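Local coordinates for farnesyl pyrophosphate synthetase (Staphylococcus aureus, PDB 5H9D), which probably builds heptaprenyl diphosphate as the prenyltransferase component of a two-subunit, magnesium-dependent enzyme of the FPP/GGPP synthase family, at residues T169-L172 / I173-S176; I197-Y200 / I201-F205; W101-T104 / T105-T109; H81-I85 / D86-K90; K12-Q15 / R16-K19. One frame throughout, in Å; residues are numbered along the deposited sequence.

Interaction 1 (T169-L172 / I173-S176); sequences TALL and IQIS
Leu171 and Gln174, and likewise Leu172 and Ile175, meet at a slant along two turns of helix 158-183, part of the all-helical polyprenyl synthetase fold. Gln174 has CG anti to its backbone N (chi1 -167°) and runs on extended, which brings its amide back beside Leu171: OE1 lies 3.6 Å from Leu171 CD1, a van der Waals contact of the amide oxygen with a methyl group. The second pair is a plain methyl contact, Leu172 CD1 to Ile175 CD1 at 3.9 Å. Ile173 leaves the helix in a different direction and sets CG1 against Thr169 O. Arg44 of helix 43-51 packs on Leu172, Ile173 and Ser176, Leu71 of helix 62-85 touches Leu172 and Ser176, helix 127-150 meets Leu171 and Ile175, and Thr169 OG1 is hydrogen-bonded to Gln206 on helix 188-215. The backbone bonds are uneven. Ala170 O receives both Gln174 N, at 2.8 Å, and Ile173 N, at 2.9 Å, so an i to i+3 bond accompanies the alpha-helical one. Leu172 O is also gripped twice by one residue: Ser176 N approaches from above the carbonyl plane at 3.2 Å, while Ser176 OG donates within that plane, 2.5 Å from the oxygen.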
loop_
_atom_site.group_PDB
_atom_site.type_symbol
_atom_site.label_atom_id
_atom_site.label_comp_id
_atom_site.label_asym_id
_atom_site.label_seq_id
_atom_site.Cartn_x
_atom_site.Cartn_y
_atom_site.Cartn_z
ATOM N N THR A 169 9.050 3.198 4.675
ATOM C CA THR A 169 9.811 2.042 4.198
ATOM C C THR A 169 10.191 0.958 5.194
ATOM O O THR A 169 10.055 -0.232 4.912
ATOM C CB THR A 169 11.118 2.517 3.533
ATOM O OG1 THR A 169 10.806 3.469 2.519
ATOM C CG2 THR A 169 11.861 1.378 2.907
ATOM N N ALA A 170 10.711 1.365 6.341
ATOM C CA ALA A 170 11.145 0.433 7.375
ATOM C C ALA A 170 10.035 -0.499 7.895
ATOM O O ALA A 170 10.245 -1.703 8.102
ATOM C CB ALA A 170 11.758 1.223 8.533
ATOM N N LEU A 171 8.855 0.081 8.075
ATOM C CA LEU A 171 7.682 -0.611 8.592
ATOM C C LEU A 171 7.278 -1.888 7.886
ATOM O O LEU A 171 6.811 -2.811 8.522
ATOM C CB LEU A 171 6.516 0.358 8.596
ATOM C CG LEU A 171 5.550 0.255 9.753
ATOM C CD1 LEU A 171 6.323 -0.051 11.013
ATOM C CD2 LEU A 171 4.771 1.581 9.861
ATOM N N LEU A 172 7.447 -1.953 6.574
ATOM C CA LEU A 172 7.073 -3.161 5.849
ATOM C C LEU A 172 8.217 -4.175 5.817
ATOM O O LEU A 172 8.018 -5.333 5.460
ATOM C CB LEU A 172 6.624 -2.815 4.420
ATOM C CG LEU A 172 5.565 -3.734 3.781
ATOM C CD1 LEU A 172 4.245 -3.654 4.570
ATOM C CD2 LEU A 172 5.333 -3.308 2.352
ATOM N N ILE A 173 9.424 -3.741 6.168
ATOM C CA ILE A 173 10.564 -4.652 6.199
ATOM C C ILE A 173 10.480 -5.300 7.582
ATOM O O ILE A 173 10.774 -6.479 7.779
ATOM C CB ILE A 173 11.869 -3.894 6.051
ATOM C CG1 ILE A 173 11.830 -3.029 4.784
ATOM C CG2 ILE A 173 13.000 -4.857 5.955
ATOM C CD1 ILE A 173 11.884 -3.816 3.475
ATOM N N GLN A 174 10.032 -4.495 8.531
ATOM C CA GLN A 174 9.832 -4.914 9.902
ATOM C C GLN A 174 8.751 -5.998 9.949
ATOM O O GLN A 174 8.902 -7.008 10.640
ATOM C CB GLN A 174 9.380 -3.715 10.687
ATOM C CG GLN A 174 9.408 -3.863 12.158
ATOM C CD GLN A 174 8.924 -2.613 12.783
ATOM O OE1 GLN A 174 9.326 -1.520 12.392
ATOM N NE2 GLN A 174 8.046 -2.751 13.749
ATOM N N ILE A 175 7.654 -5.765 9.227
ATOM C CA ILE A 175 6.555 -6.752 9.136
ATOM C C ILE A 175 7.027 -8.036 8.430
ATOM O O ILE A 175 6.615 -9.137 8.793
ATOM C CB ILE A 175 5.376 -6.173 8.360
ATOM C CG1 ILE A 175 4.722 -5.107 9.212
ATOM C CG2 ILE A 175 4.406 -7.255 7.937
ATOM C CD1 ILE A 175 3.824 -4.219 8.409
ATOM N N SER A 176 7.901 -7.889 7.441
ATOM C CA SER A 176 8.401 -9.046 6.712
ATOM C C SER A 176 9.240 -9.941 7.612
ATOM O O SER A 176 9.212 -11.166 7.488
ATOM C CB SER A 176 9.256 -8.619 5.520
ATOM O OG SER A 176 8.579 -7.670 4.732
#

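Interaction 2 (I197-Y200 / I201-F205); sequences IGHY and IGMSF
Met203 folds over the imidazole of His199 one turn back. Its CG sits above one face of the ring, 4.0 Å from the centroid and 28° off the ring normal, a CH-pi contact in which His199 CE1 is the nearest ring atom at 3.6 Å. A bend at chi2 (-70°) leaves SD obliquely placed, 4.5 Å from the same centroid. The ring can receive it because His199 CG is anti to the backbone N (chi1 165°) and the imidazole stands roughly across that bond; Tyr200 CD1 meets its edge in plane. All this belongs to helix 188-215, which further along carries the second aspartate-rich DDxxD motif of the polyprenyl synthetases. Around the helix from the histidine, Ile197 and Ile201 run alongside each other with their ends in the same direction, Ile197 CG2 3.5 Å from Ile201 CD1, and Ile295 of helix 276-296 touches Ile197. The backbone bond from Gly202 N to Gly198 O measures 3.0 Å. Ala170 of helix 158-183 and Tyr287 of helix 276-296 both touch Met203, and Ser204 OG is hydrogen-bonded to Ser284 OG.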
loop_
_atom_site.group_PDB
_atom_site.type_symbol
_atom_site.label_atom_id
_atom_site.label_comp_id
_atom_site.label_asym_id
_atom_site.label_seq_id
_atom_site.Cartn_x
_atom_site.Cartn_y
_atom_site.Cartn_z
ATOM N N ILE A 197 15.666 -6.468 13.936
ATOM C CA ILE A 197 16.662 -6.607 12.866
ATOM C C ILE A 197 16.089 -6.010 11.573
ATOM O O ILE A 197 16.727 -5.179 10.902
ATOM C CB ILE A 197 16.997 -8.074 12.570
ATOM C CG1 ILE A 197 17.766 -8.687 13.742
ATOM C CG2 ILE A 197 17.802 -8.164 11.274
ATOM C CD1 ILE A 197 18.106 -10.119 13.559
ATOM N N GLY A 198 14.878 -6.454 11.241
ATOM C CA GLY A 198 14.211 -5.964 10.052
ATOM C C GLY A 198 13.983 -4.461 10.067
ATOM O O GLY A 198 14.188 -3.784 9.065
ATOM N N HIS A 199 13.543 -3.928 11.201
ATOM C CA HIS A 199 13.322 -2.501 11.282
ATOM C C HIS A 199 14.599 -1.710 11.018
ATOM O O HIS A 199 14.545 -0.712 10.305
ATOM C CB HIS A 199 12.721 -2.130 12.638
ATOM C CG HIS A 199 12.783 -0.668 12.946
ATOM N ND1 HIS A 199 13.901 -0.069 13.477
ATOM C CD2 HIS A 199 11.895 0.323 12.738
ATOM C CE1 HIS A 199 13.701 1.229 13.582
ATOM N NE2 HIS A 199 12.489 1.492 13.138
ATOM N N TYR A 200 15.733 -2.145 11.580
ATOM C CA TYR A 200 17.026 -1.449 11.351
ATOM C C TYR A 200 17.496 -1.555 9.886
ATOM O O TYR A 200 18.055 -0.604 9.348
ATOM C CB TYR A 200 18.170 -1.979 12.260
ATOM C CG TYR A 200 17.992 -1.770 13.755
ATOM C CD1 TYR A 200 17.332 -0.647 14.250
ATOM C CD2 TYR A 200 18.522 -2.677 14.669
ATOM C CE1 TYR A 200 17.205 -0.430 15.609
ATOM C CE2 TYR A 200 18.408 -2.468 16.031
ATOM C CZ TYR A 200 17.748 -1.335 16.499
ATOM O OH TYR A 200 17.663 -1.085 17.853
ATOM N N ILE A 201 17.287 -2.710 9.254
ATOM C CA ILE A 201 17.680 -2.877 7.867
ATOM C C ILE A 201 16.869 -1.912 7.026
ATOM O O ILE A 201 17.409 -1.258 6.148
ATOM C CB ILE A 201 17.437 -4.323 7.393
ATOM C CG1 ILE A 201 18.695 -5.148 7.673
ATOM C CG2 ILE A 201 16.997 -4.352 5.882
ATOM C CD1 ILE A 201 18.395 -6.470 8.281
ATOM N N GLY A 202 15.569 -1.823 7.321
ATOM C CA GLY A 202 14.674 -0.925 6.611
ATOM C C GLY A 202 15.048 0.544 6.722
ATOM O O GLY A 202 14.918 1.278 5.751
ATOM N N MET A 203 15.488 0.989 7.895
ATOM C CA MET A 203 15.895 2.386 8.078
ATOM C C MET A 203 17.145 2.643 7.245
ATOM O O MET A 203 17.234 3.640 6.515
ATOM C CB MET A 203 16.188 2.686 9.559
ATOM C CG MET A 203 14.961 2.555 10.483
ATOM S SD MET A 203 13.742 3.842 10.237
ATOM C CE MET A 203 14.709 5.322 10.590
ATOM N N SER A 204 18.106 1.733 7.340
ATOM C CA SER A 204 19.328 1.856 6.566
ATOM C C SER A 204 19.032 1.852 5.061
ATOM O O SER A 204 19.609 2.622 4.284
ATOM C CB SER A 204 20.251 0.700 6.884
ATOM O OG SER A 204 21.101 0.461 5.780
ATOM N N PHE A 205 18.125 0.959 4.675
ATOM C CA PHE A 205 17.694 0.782 3.310
ATOM C C PHE A 205 17.362 2.134 2.690
ATOM O O PHE A 205 18.008 2.568 1.730
ATOM C CB PHE A 205 16.457 -0.122 3.312
ATOM C CG PHE A 205 15.991 -0.547 1.929
ATOM C CD1 PHE A 205 16.847 -1.201 1.054
ATOM C CD2 PHE A 205 14.679 -0.338 1.527
ATOM C CE1 PHE A 205 16.396 -1.638 -0.189
ATOM C CE2 PHE A 205 14.230 -0.776 0.296
ATOM C CZ PHE A 205 15.081 -1.424 -0.558
#

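Interaction 3 (W101-T104 / T105-T109); sequences WDQT and TAILT
Thr105 OG1 donates to Asp102 OD1 at 2.8 Å, reaching the oxygen from above the carboxylate plane. The other carboxylate oxygen caps the helix: Asp102 is the N-cap of helix 103-121, and its OD2 accepts from Thr104 N at 3.0 Å, again from well out of the plane. The rotation of the aspartate makes both bonds possible. Its CG stands between the backbone N and the carbonyl carbon (chi1 69°), which swings the carboxylate over the first turn, where the Thr105 hydroxyl and the Thr104 backbone N-H hold one oxygen each and limit its turning. The negative group lies at the N-terminal end of the helix, where it would be expected to interact favourably with the helix dipole. Behind the cap the regular bonds begin, with Ala106 N to Asp102 O at 3.2 Å and Leu108 N to Thr104 O at 3.0 Å. Two separate methyl contacts accompany them: Thr105 CG2 comes obliquely to the Trp101 indole, 4.1 Å from its CG, and Thr104 CG2 lies alongside Leu108 CD1, also 4.1 Å away. Thr105 O receives two bonds from the residue one turn on, through Thr109 N and Thr109 OG1. His112 of the partner subunit packs on Asp102 and Thr104, while within the chain Val27 of helix 26-38 touches Trp101 and Thr105, and helix 62-85 meets Gln103 and Ala106 through Val84.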
loop_
_atom_site.group_PDB
_atom_site.type_symbol
_atom_site.label_atom_id
_atom_site.label_comp_id
_atom_site.label_asym_id
_atom_site.label_seq_id
_atom_site.Cartn_x
_atom_site.Cartn_y
_atom_site.Cartn_z
ATOM N N TRP A 101 -0.915 2.465 -20.276
ATOM C CA TRP A 101 -2.357 2.378 -20.480
ATOM C C TRP A 101 -2.939 3.750 -20.122
ATOM O O TRP A 101 -3.019 4.636 -20.964
ATOM C CB TRP A 101 -2.967 1.282 -19.579
ATOM C CG TRP A 101 -2.717 -0.153 -20.034
ATOM C CD1 TRP A 101 -3.492 -0.892 -20.892
ATOM C CD2 TRP A 101 -1.641 -1.018 -19.627
ATOM N NE1 TRP A 101 -2.970 -2.147 -21.030
ATOM C CE2 TRP A 101 -1.835 -2.255 -20.272
ATOM C CE3 TRP A 101 -0.529 -0.862 -18.783
ATOM C CZ2 TRP A 101 -0.968 -3.330 -20.108
ATOM C CZ3 TRP A 101 0.343 -1.943 -18.620
ATOM C CH2 TRP A 101 0.113 -3.160 -19.284
ATOM N N ASP A 102 -3.363 3.923 -18.883
ATOM C CA ASP A 102 -3.877 5.200 -18.452
ATOM C C ASP A 102 -4.037 5.250 -16.935
ATOM O O ASP A 102 -3.787 4.267 -16.239
ATOM C CB ASP A 102 -5.198 5.555 -19.164
ATOM C CG ASP A 102 -6.353 4.669 -18.750
ATOM O OD1 ASP A 102 -6.446 3.507 -19.214
ATOM O OD2 ASP A 102 -7.176 5.141 -17.942
ATOM N N GLN A 103 -4.452 6.409 -16.440
ATOM C CA GLN A 103 -4.608 6.626 -15.018
ATOM C C GLN A 103 -5.661 5.751 -14.366
ATOM O O GLN A 103 -5.442 5.281 -13.252
ATOM C CB GLN A 103 -4.903 8.108 -14.744
ATOM C CG GLN A 103 -4.672 8.535 -13.309
ATOM C CD GLN A 103 -4.826 10.054 -13.099
ATOM O OE1 GLN A 103 -4.148 10.866 -13.750
ATOM N NE2 GLN A 103 -5.716 10.436 -12.176
ATOM N N THR A 104 -6.791 5.523 -15.038
ATOM C CA THR A 104 -7.854 4.699 -14.462
ATOM C C THR A 104 -7.324 3.292 -14.260
ATOM O O THR A 104 -7.558 2.664 -13.230
ATOM C CB THR A 104 -9.112 4.577 -15.378
ATOM O OG1 THR A 104 -9.546 5.877 -15.830
ATOM C CG2 THR A 104 -10.234 3.921 -14.598
ATOM N N THR A 105 -6.616 2.799 -15.267
ATOM C CA THR A 105 -6.058 1.462 -15.207
ATOM C C THR A 105 -5.141 1.243 -14.002
ATOM O O THR A 105 -5.326 0.285 -13.251
ATOM C CB THR A 105 -5.298 1.145 -16.506
ATOM O OG1 THR A 105 -6.210 1.200 -17.604
ATOM C CG2 THR A 105 -4.687 -0.239 -16.459
ATOM N N ALA A 106 -4.162 2.131 -13.822
ATOM C CA ALA A 106 -3.189 2.040 -12.725
ATOM C C ALA A 106 -3.838 2.071 -11.356
ATOM O O ALA A 106 -3.426 1.375 -10.445
ATOM C CB ALA A 106 -2.163 3.165 -12.826
ATOM N N ILE A 107 -4.846 2.898 -11.199
ATOM C CA ILE A 107 -5.519 2.962 -9.927
ATOM C C ILE A 107 -6.206 1.614 -9.691
ATOM O O ILE A 107 -6.130 1.053 -8.607
ATOM C CB ILE A 107 -6.529 4.131 -9.931
ATOM C CG1 ILE A 107 -5.768 5.447 -9.792
ATOM C CG2 ILE A 107 -7.521 4.007 -8.797
ATOM C CD1 ILE A 107 -6.676 6.672 -9.913
ATOM N N LEU A 108 -6.842 1.093 -10.725
ATOM C CA LEU A 108 -7.536 -0.157 -10.642
ATOM C C LEU A 108 -6.583 -1.304 -10.383
ATOM O O LEU A 108 -6.900 -2.210 -9.575
ATOM C CB LEU A 108 -8.337 -0.416 -11.926
ATOM C CG LEU A 108 -9.651 0.360 -12.125
ATOM C CD1 LEU A 108 -10.218 -0.060 -13.459
ATOM C CD2 LEU A 108 -10.684 0.064 -11.027
ATOM N N THR A 109 -5.414 -1.268 -11.034
ATOM C CA THR A 109 -4.439 -2.341 -10.859
ATOM C C THR A 109 -3.968 -2.373 -9.412
ATOM O O THR A 109 -3.842 -3.441 -8.815
ATOM C CB THR A 109 -3.228 -2.213 -11.834
ATOM O OG1 THR A 109 -3.691 -2.105 -13.187
ATOM C CG2 THR A 109 -2.403 -3.476 -11.790
#

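Interaction 4 (H81-I85 / D86-K90); sequences HDDVI and DKSDK
Asp86 N donates to Asp82 O at 3.1 Å, the last regular alpha-helical bond before helix 62-85 ends. With Asp83, these residues form the sequence DDVID, the first aspartate-rich DDxxD motif of the family, which in relatives binds the magnesium ions that hold the allylic diphosphate. Asp82 OD1 and Asp86 OD2 stand 5.5 Å apart, one turn from each other. Asp83 turns elsewhere: its OD1 is satisfied by a salt bridge with Arg91. Asp83 CB rests 4.0 Å from Ser88 CB, and the Ser88 hydroxyl comes over the Asp83 backbone, Ser88 OG to Asp83 CA 3.6 Å. After Asp86 the chain turns through Lys87, whose phi of 46° is left-handed, and Ser88 N then faces Asp83 O; that bond is weak and the position of Ser88 N doubtful. Upstream, His81 O accepts both Val84 N, at 3.1 Å, and Ile85 N, at 3.2 Å. The His81 ring is used at both nitrogens, NE2 by Ile107 O and ND1 by Asp75 OD2 of the partner subunit. Past the turn, Asp89 OD1 forms a salt bridge with Lys223 NZ. The segment thus joins the end of helix 62-85, lying against helix 103-121, to strand 90-91 of the small antiparallel hairpin with 94-95.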
loop_
_atom_site.group_PDB
_atom_site.type_symbol
_atom_site.label_atom_id
_atom_site.label_comp_id
_atom_site.label_asym_id
_atom_site.label_seq_id
_atom_site.Cartn_x
_atom_site.Cartn_y
_atom_site.Cartn_z
ATOM N N HIS A 81 0.375 2.677 -7.441
ATOM C CA HIS A 81 -0.304 3.908 -7.073
ATOM C C HIS A 81 0.748 4.968 -6.918
ATOM O O HIS A 81 0.525 6.130 -7.231
ATOM C CB HIS A 81 -1.095 3.771 -5.769
ATOM C CG HIS A 81 -2.467 3.175 -5.936
ATOM N ND1 HIS A 81 -3.412 3.189 -4.932
ATOM C CD2 HIS A 81 -3.052 2.549 -6.985
ATOM C CE1 HIS A 81 -4.516 2.602 -5.356
ATOM N NE2 HIS A 81 -4.324 2.204 -6.597
ATOM N N ASP A 82 1.922 4.592 -6.453
ATOM C CA ASP A 82 2.937 5.615 -6.304
ATOM C C ASP A 82 3.295 6.316 -7.623
ATOM O O ASP A 82 3.391 7.541 -7.645
ATOM C CB ASP A 82 4.179 5.050 -5.613
ATOM C CG ASP A 82 4.194 5.347 -4.105
ATOM O OD1 ASP A 82 3.268 6.058 -3.608
ATOM O OD2 ASP A 82 5.144 4.873 -3.417
ATOM N N ASP A 83 3.456 5.578 -8.717
ATOM C CA ASP A 83 3.790 6.214 -9.995
ATOM C C ASP A 83 2.651 7.082 -10.577
ATOM O O ASP A 83 2.901 7.872 -11.490
ATOM C CB ASP A 83 4.199 5.165 -11.044
ATOM C CG ASP A 83 5.262 4.201 -10.541
ATOM O OD1 ASP A 83 6.293 4.669 -10.006
ATOM O OD2 ASP A 83 5.071 2.971 -10.692
ATOM N N VAL A 84 1.413 6.911 -10.090
ATOM C CA VAL A 84 0.287 7.715 -10.561
ATOM C C VAL A 84 0.356 9.053 -9.850
ATOM O O VAL A 84 0.033 10.098 -10.417
ATOM C CB VAL A 84 -1.122 7.108 -10.222
ATOM C CG1 VAL A 84 -2.227 8.118 -10.579
ATOM C CG2 VAL A 84 -1.372 5.815 -10.997
ATOM N N ILE A 85 0.769 9.026 -8.596
ATOM C CA ILE A 85 0.852 10.256 -7.836
ATOM C C ILE A 85 2.024 11.141 -8.279
ATOM O O ILE A 85 1.876 12.343 -8.389
ATOM C CB ILE A 85 0.977 9.951 -6.321
ATOM C CG1 ILE A 85 -0.231 9.151 -5.868
ATOM C CG2 ILE A 85 1.072 11.238 -5.520
ATOM C CD1 ILE A 85 -0.156 8.712 -4.452
ATOM N N ASP A 86 3.176 10.540 -8.548
ATOM C CA ASP A 86 4.366 11.295 -8.939
ATOM C C ASP A 86 4.495 11.587 -10.421
ATOM O O ASP A 86 5.575 11.980 -10.862
ATOM C CB ASP A 86 5.651 10.556 -8.532
ATOM C CG ASP A 86 5.715 10.226 -7.040
ATOM O OD1 ASP A 86 5.012 10.884 -6.226
ATOM O OD2 ASP A 86 6.498 9.307 -6.685
ATOM N N LYS A 87 3.431 11.389 -11.193
ATOM C CA LYS A 87 3.514 11.625 -12.623
ATOM C C LYS A 87 4.800 10.970 -13.165
ATOM O O LYS A 87 5.321 11.353 -14.204
ATOM C CB LYS A 87 3.513 13.130 -12.895
ATOM C CG LYS A 87 2.131 13.789 -12.842
ATOM C CD LYS A 87 2.242 15.318 -12.692
ATOM C CE LYS A 87 1.019 16.065 -13.226
ATOM N NZ LYS A 87 1.098 16.386 -14.701
ATOM N N SER A 88 5.299 9.968 -12.452
ATOM C CA SER A 88 6.512 9.266 -12.847
ATOM C C SER A 88 6.394 8.739 -14.268
ATOM O O SER A 88 5.297 8.527 -14.792
ATOM C CB SER A 88 6.791 8.113 -11.892
ATOM O OG SER A 88 6.474 8.492 -10.566
ATOM N N ASP A 89 7.548 8.491 -14.871
ATOM C CA ASP A 89 7.630 8.026 -16.257
ATOM C C ASP A 89 7.964 6.534 -16.425
ATOM O O ASP A 89 7.264 5.787 -17.128
ATOM C CB ASP A 89 8.701 8.861 -16.989
ATOM C CG ASP A 89 10.016 8.958 -16.186
ATOM O OD1 ASP A 89 11.115 8.770 -16.771
ATOM O OD2 ASP A 89 9.940 9.219 -14.958
ATOM N N LYS A 90 9.044 6.115 -15.773
ATOM C CA LYS A 90 9.507 4.756 -15.891
ATOM C C LYS A 90 9.654 4.081 -14.529
ATOM O O LYS A 90 10.037 4.697 -13.549
ATOM C CB LYS A 90 10.843 4.766 -16.652
ATOM C CG LYS A 90 10.868 5.733 -17.860
ATOM C CD LYS A 90 10.659 5.031 -19.216
ATOM C CE LYS A 90 11.879 4.149 -19.644
ATOM N NZ LYS A 90 11.538 3.034 -20.631
#

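Interaction 5 (K12-Q15 / R16-K19); sequences KVEQ and RLEK
Arg16 folds back along the helix to the carbonyl of Lys12, one turn earlier. Its NE donates to Lys12 O at 3.1 Å; the oxygen lies at the guanidinium edge, tilted 22° from its plane, while NE meets the carbonyl from above. A bend at chi3 (-86°) turns the group back, and NH2 comes 3.8 Å from Lys12 CB. Arg16 N reaches the same oxygen only weakly. Arg16 has further partners: NH1 forms a salt bridge with Glu62, and Tyr65 of helix 62-85 makes a cation-pi contact. Gln15, just before it, sets CB 3.2 Å from Arg16 N, and on this exposed side Gln15 O accepts Lys19 N at 3.3 Å. These residues belong to helix 6-20, within a stretch predicted to form a coiled coil; Val13 and Leu17 are buried, packing on Tyr65 and Leu73 of helix 62-85 respectively. Glu14, bent at chi2, brings OE2 3.6 Å from Leu17 CD1. Its OE1 is paired with Arg42 in a salt bridge, and Leu36 of helix 26-38 touches its side chain. The Glu14 and Glu18 carboxylates are turned 81° apart, with OE1 of Glu14 5.0 Å from OE2 of Glu18.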
loop_
_atom_site.group_PDB
_atom_site.type_symbol
_atom_site.label_atom_id
_atom_site.label_comp_id
_atom_site.label_asym_id
_atom_site.label_seq_id
_atom_site.Cartn_x
_atom_site.Cartn_y
_atom_site.Cartn_z
ATOM N N LYS A 12 10.326 -19.765 -6.177
ATOM C CA LYS A 12 9.103 -20.380 -5.739
ATOM C C LYS A 12 8.119 -19.279 -5.371
ATOM O O LYS A 12 6.925 -19.402 -5.615
ATOM C CB LYS A 12 9.382 -21.315 -4.572
ATOM C CG LYS A 12 10.517 -22.254 -4.882
ATOM C CD LYS A 12 10.241 -23.665 -4.450
ATOM C CE LYS A 12 10.451 -23.861 -2.985
ATOM N NZ LYS A 12 10.445 -25.318 -2.665
ATOM N N VAL A 13 8.607 -18.185 -4.804
ATOM C CA VAL A 13 7.685 -17.113 -4.481
ATOM C C VAL A 13 7.262 -16.365 -5.753
ATOM O O VAL A 13 6.137 -15.897 -5.862
ATOM C CB VAL A 13 8.290 -16.124 -3.451
ATOM C CG1 VAL A 13 7.425 -14.883 -3.349
ATOM C CG2 VAL A 13 8.358 -16.786 -2.074
ATOM N N GLU A 14 8.153 -16.292 -6.727
ATOM C CA GLU A 14 7.882 -15.583 -7.978
ATOM C C GLU A 14 6.852 -16.298 -8.861
ATOM O O GLU A 14 6.123 -15.673 -9.624
ATOM C CB GLU A 14 9.196 -15.435 -8.757
ATOM C CG GLU A 14 9.152 -14.431 -9.878
ATOM C CD GLU A 14 9.011 -13.022 -9.351
ATOM O OE1 GLU A 14 8.978 -12.076 -10.171
ATOM O OE2 GLU A 14 8.941 -12.868 -8.108
ATOM N N GLN A 15 6.836 -17.624 -8.770
ATOM C CA GLN A 15 5.929 -18.466 -9.541
ATOM C C GLN A 15 4.536 -18.450 -8.946
ATOM O O GLN A 15 3.553 -18.592 -9.662
ATOM C CB GLN A 15 6.488 -19.873 -9.592
ATOM C CG GLN A 15 7.471 -20.028 -10.713
ATOM C CD GLN A 15 8.340 -21.250 -10.579
ATOM O OE1 GLN A 15 7.925 -22.284 -10.054
ATOM N NE2 GLN A 15 9.564 -21.145 -11.075
ATOM N N ARG A 16 4.481 -18.253 -7.631
ATOM C CA ARG A 16 3.258 -18.152 -6.859
ATOM C C ARG A 16 2.690 -16.746 -7.108
ATOM O O ARG A 16 1.475 -16.532 -7.048
ATOM C CB ARG A 16 3.578 -18.356 -5.377
ATOM C CG ARG A 16 2.977 -19.617 -4.759
ATOM C CD ARG A 16 3.786 -20.207 -3.596
ATOM N NE ARG A 16 4.804 -21.092 -4.150
ATOM C CZ ARG A 16 5.067 -22.326 -3.723
ATOM N NH1 ARG A 16 4.384 -22.839 -2.707
ATOM N NH2 ARG A 16 5.995 -23.052 -4.336
ATOM N N LEU A 17 3.572 -15.789 -7.391
ATOM C CA LEU A 17 3.137 -14.433 -7.696
ATOM C C LEU A 17 2.552 -14.397 -9.092
ATOM O O LEU A 17 1.567 -13.707 -9.338
ATOM C CB LEU A 17 4.290 -13.450 -7.641
ATOM C CG LEU A 17 4.534 -12.797 -6.287
ATOM C CD1 LEU A 17 5.885 -12.091 -6.354
ATOM C CD2 LEU A 17 3.397 -11.839 -5.929
ATOM N N GLU A 18 3.171 -15.128 -10.010
ATOM C CA GLU A 18 2.695 -15.188 -11.380
ATOM C C GLU A 18 1.290 -15.796 -11.470
ATOM O O GLU A 18 0.471 -15.365 -12.301
ATOM C CB GLU A 18 3.676 -15.984 -12.239
ATOM C CG GLU A 18 4.883 -15.176 -12.687
ATOM C CD GLU A 18 5.989 -16.038 -13.280
ATOM O OE1 GLU A 18 5.707 -17.153 -13.763
ATOM O OE2 GLU A 18 7.148 -15.588 -13.265
ATOM N N LYS A 19 0.994 -16.795 -10.642
ATOM C CA LYS A 19 -0.353 -17.342 -10.704
ATOM C C LYS A 19 -1.347 -16.344 -10.083
ATOM O O LYS A 19 -2.386 -16.040 -10.676
ATOM C CB LYS A 19 -0.463 -18.662 -9.957
ATOM C CG LYS A 19 -1.849 -19.280 -10.079
ATOM C CD LYS A 19 -2.107 -20.288 -8.972
ATOM C CE LYS A 19 -3.510 -20.892 -9.054
ATOM N NZ LYS A 19 -3.674 -21.978 -8.050
#

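In the fold
Along the chain the order is interaction 5, 4, 3, 1, 2, and interactions 1 to 4 share the polyprenyl synthetase domain. Interactions 1 and 2 sit on the successive helices 158-183 and 188-215, their centres about 8 Å apart, and touch directly near the core. Interactions 4 and 3, at the end of helix 62-85 and the start of helix 103-121, also touch, with centres about 11 Å apart, and both meet the partner subunit. The two pairs are separated by about 22 Å or more between centres. Interaction 5, on the N-terminal helix 6-20, stays about 21 Å or more from every other centre. Residues within and next to the aspartate-rich sequence, His81, Val84, Ile85 and Lys87, contact the partner subunit.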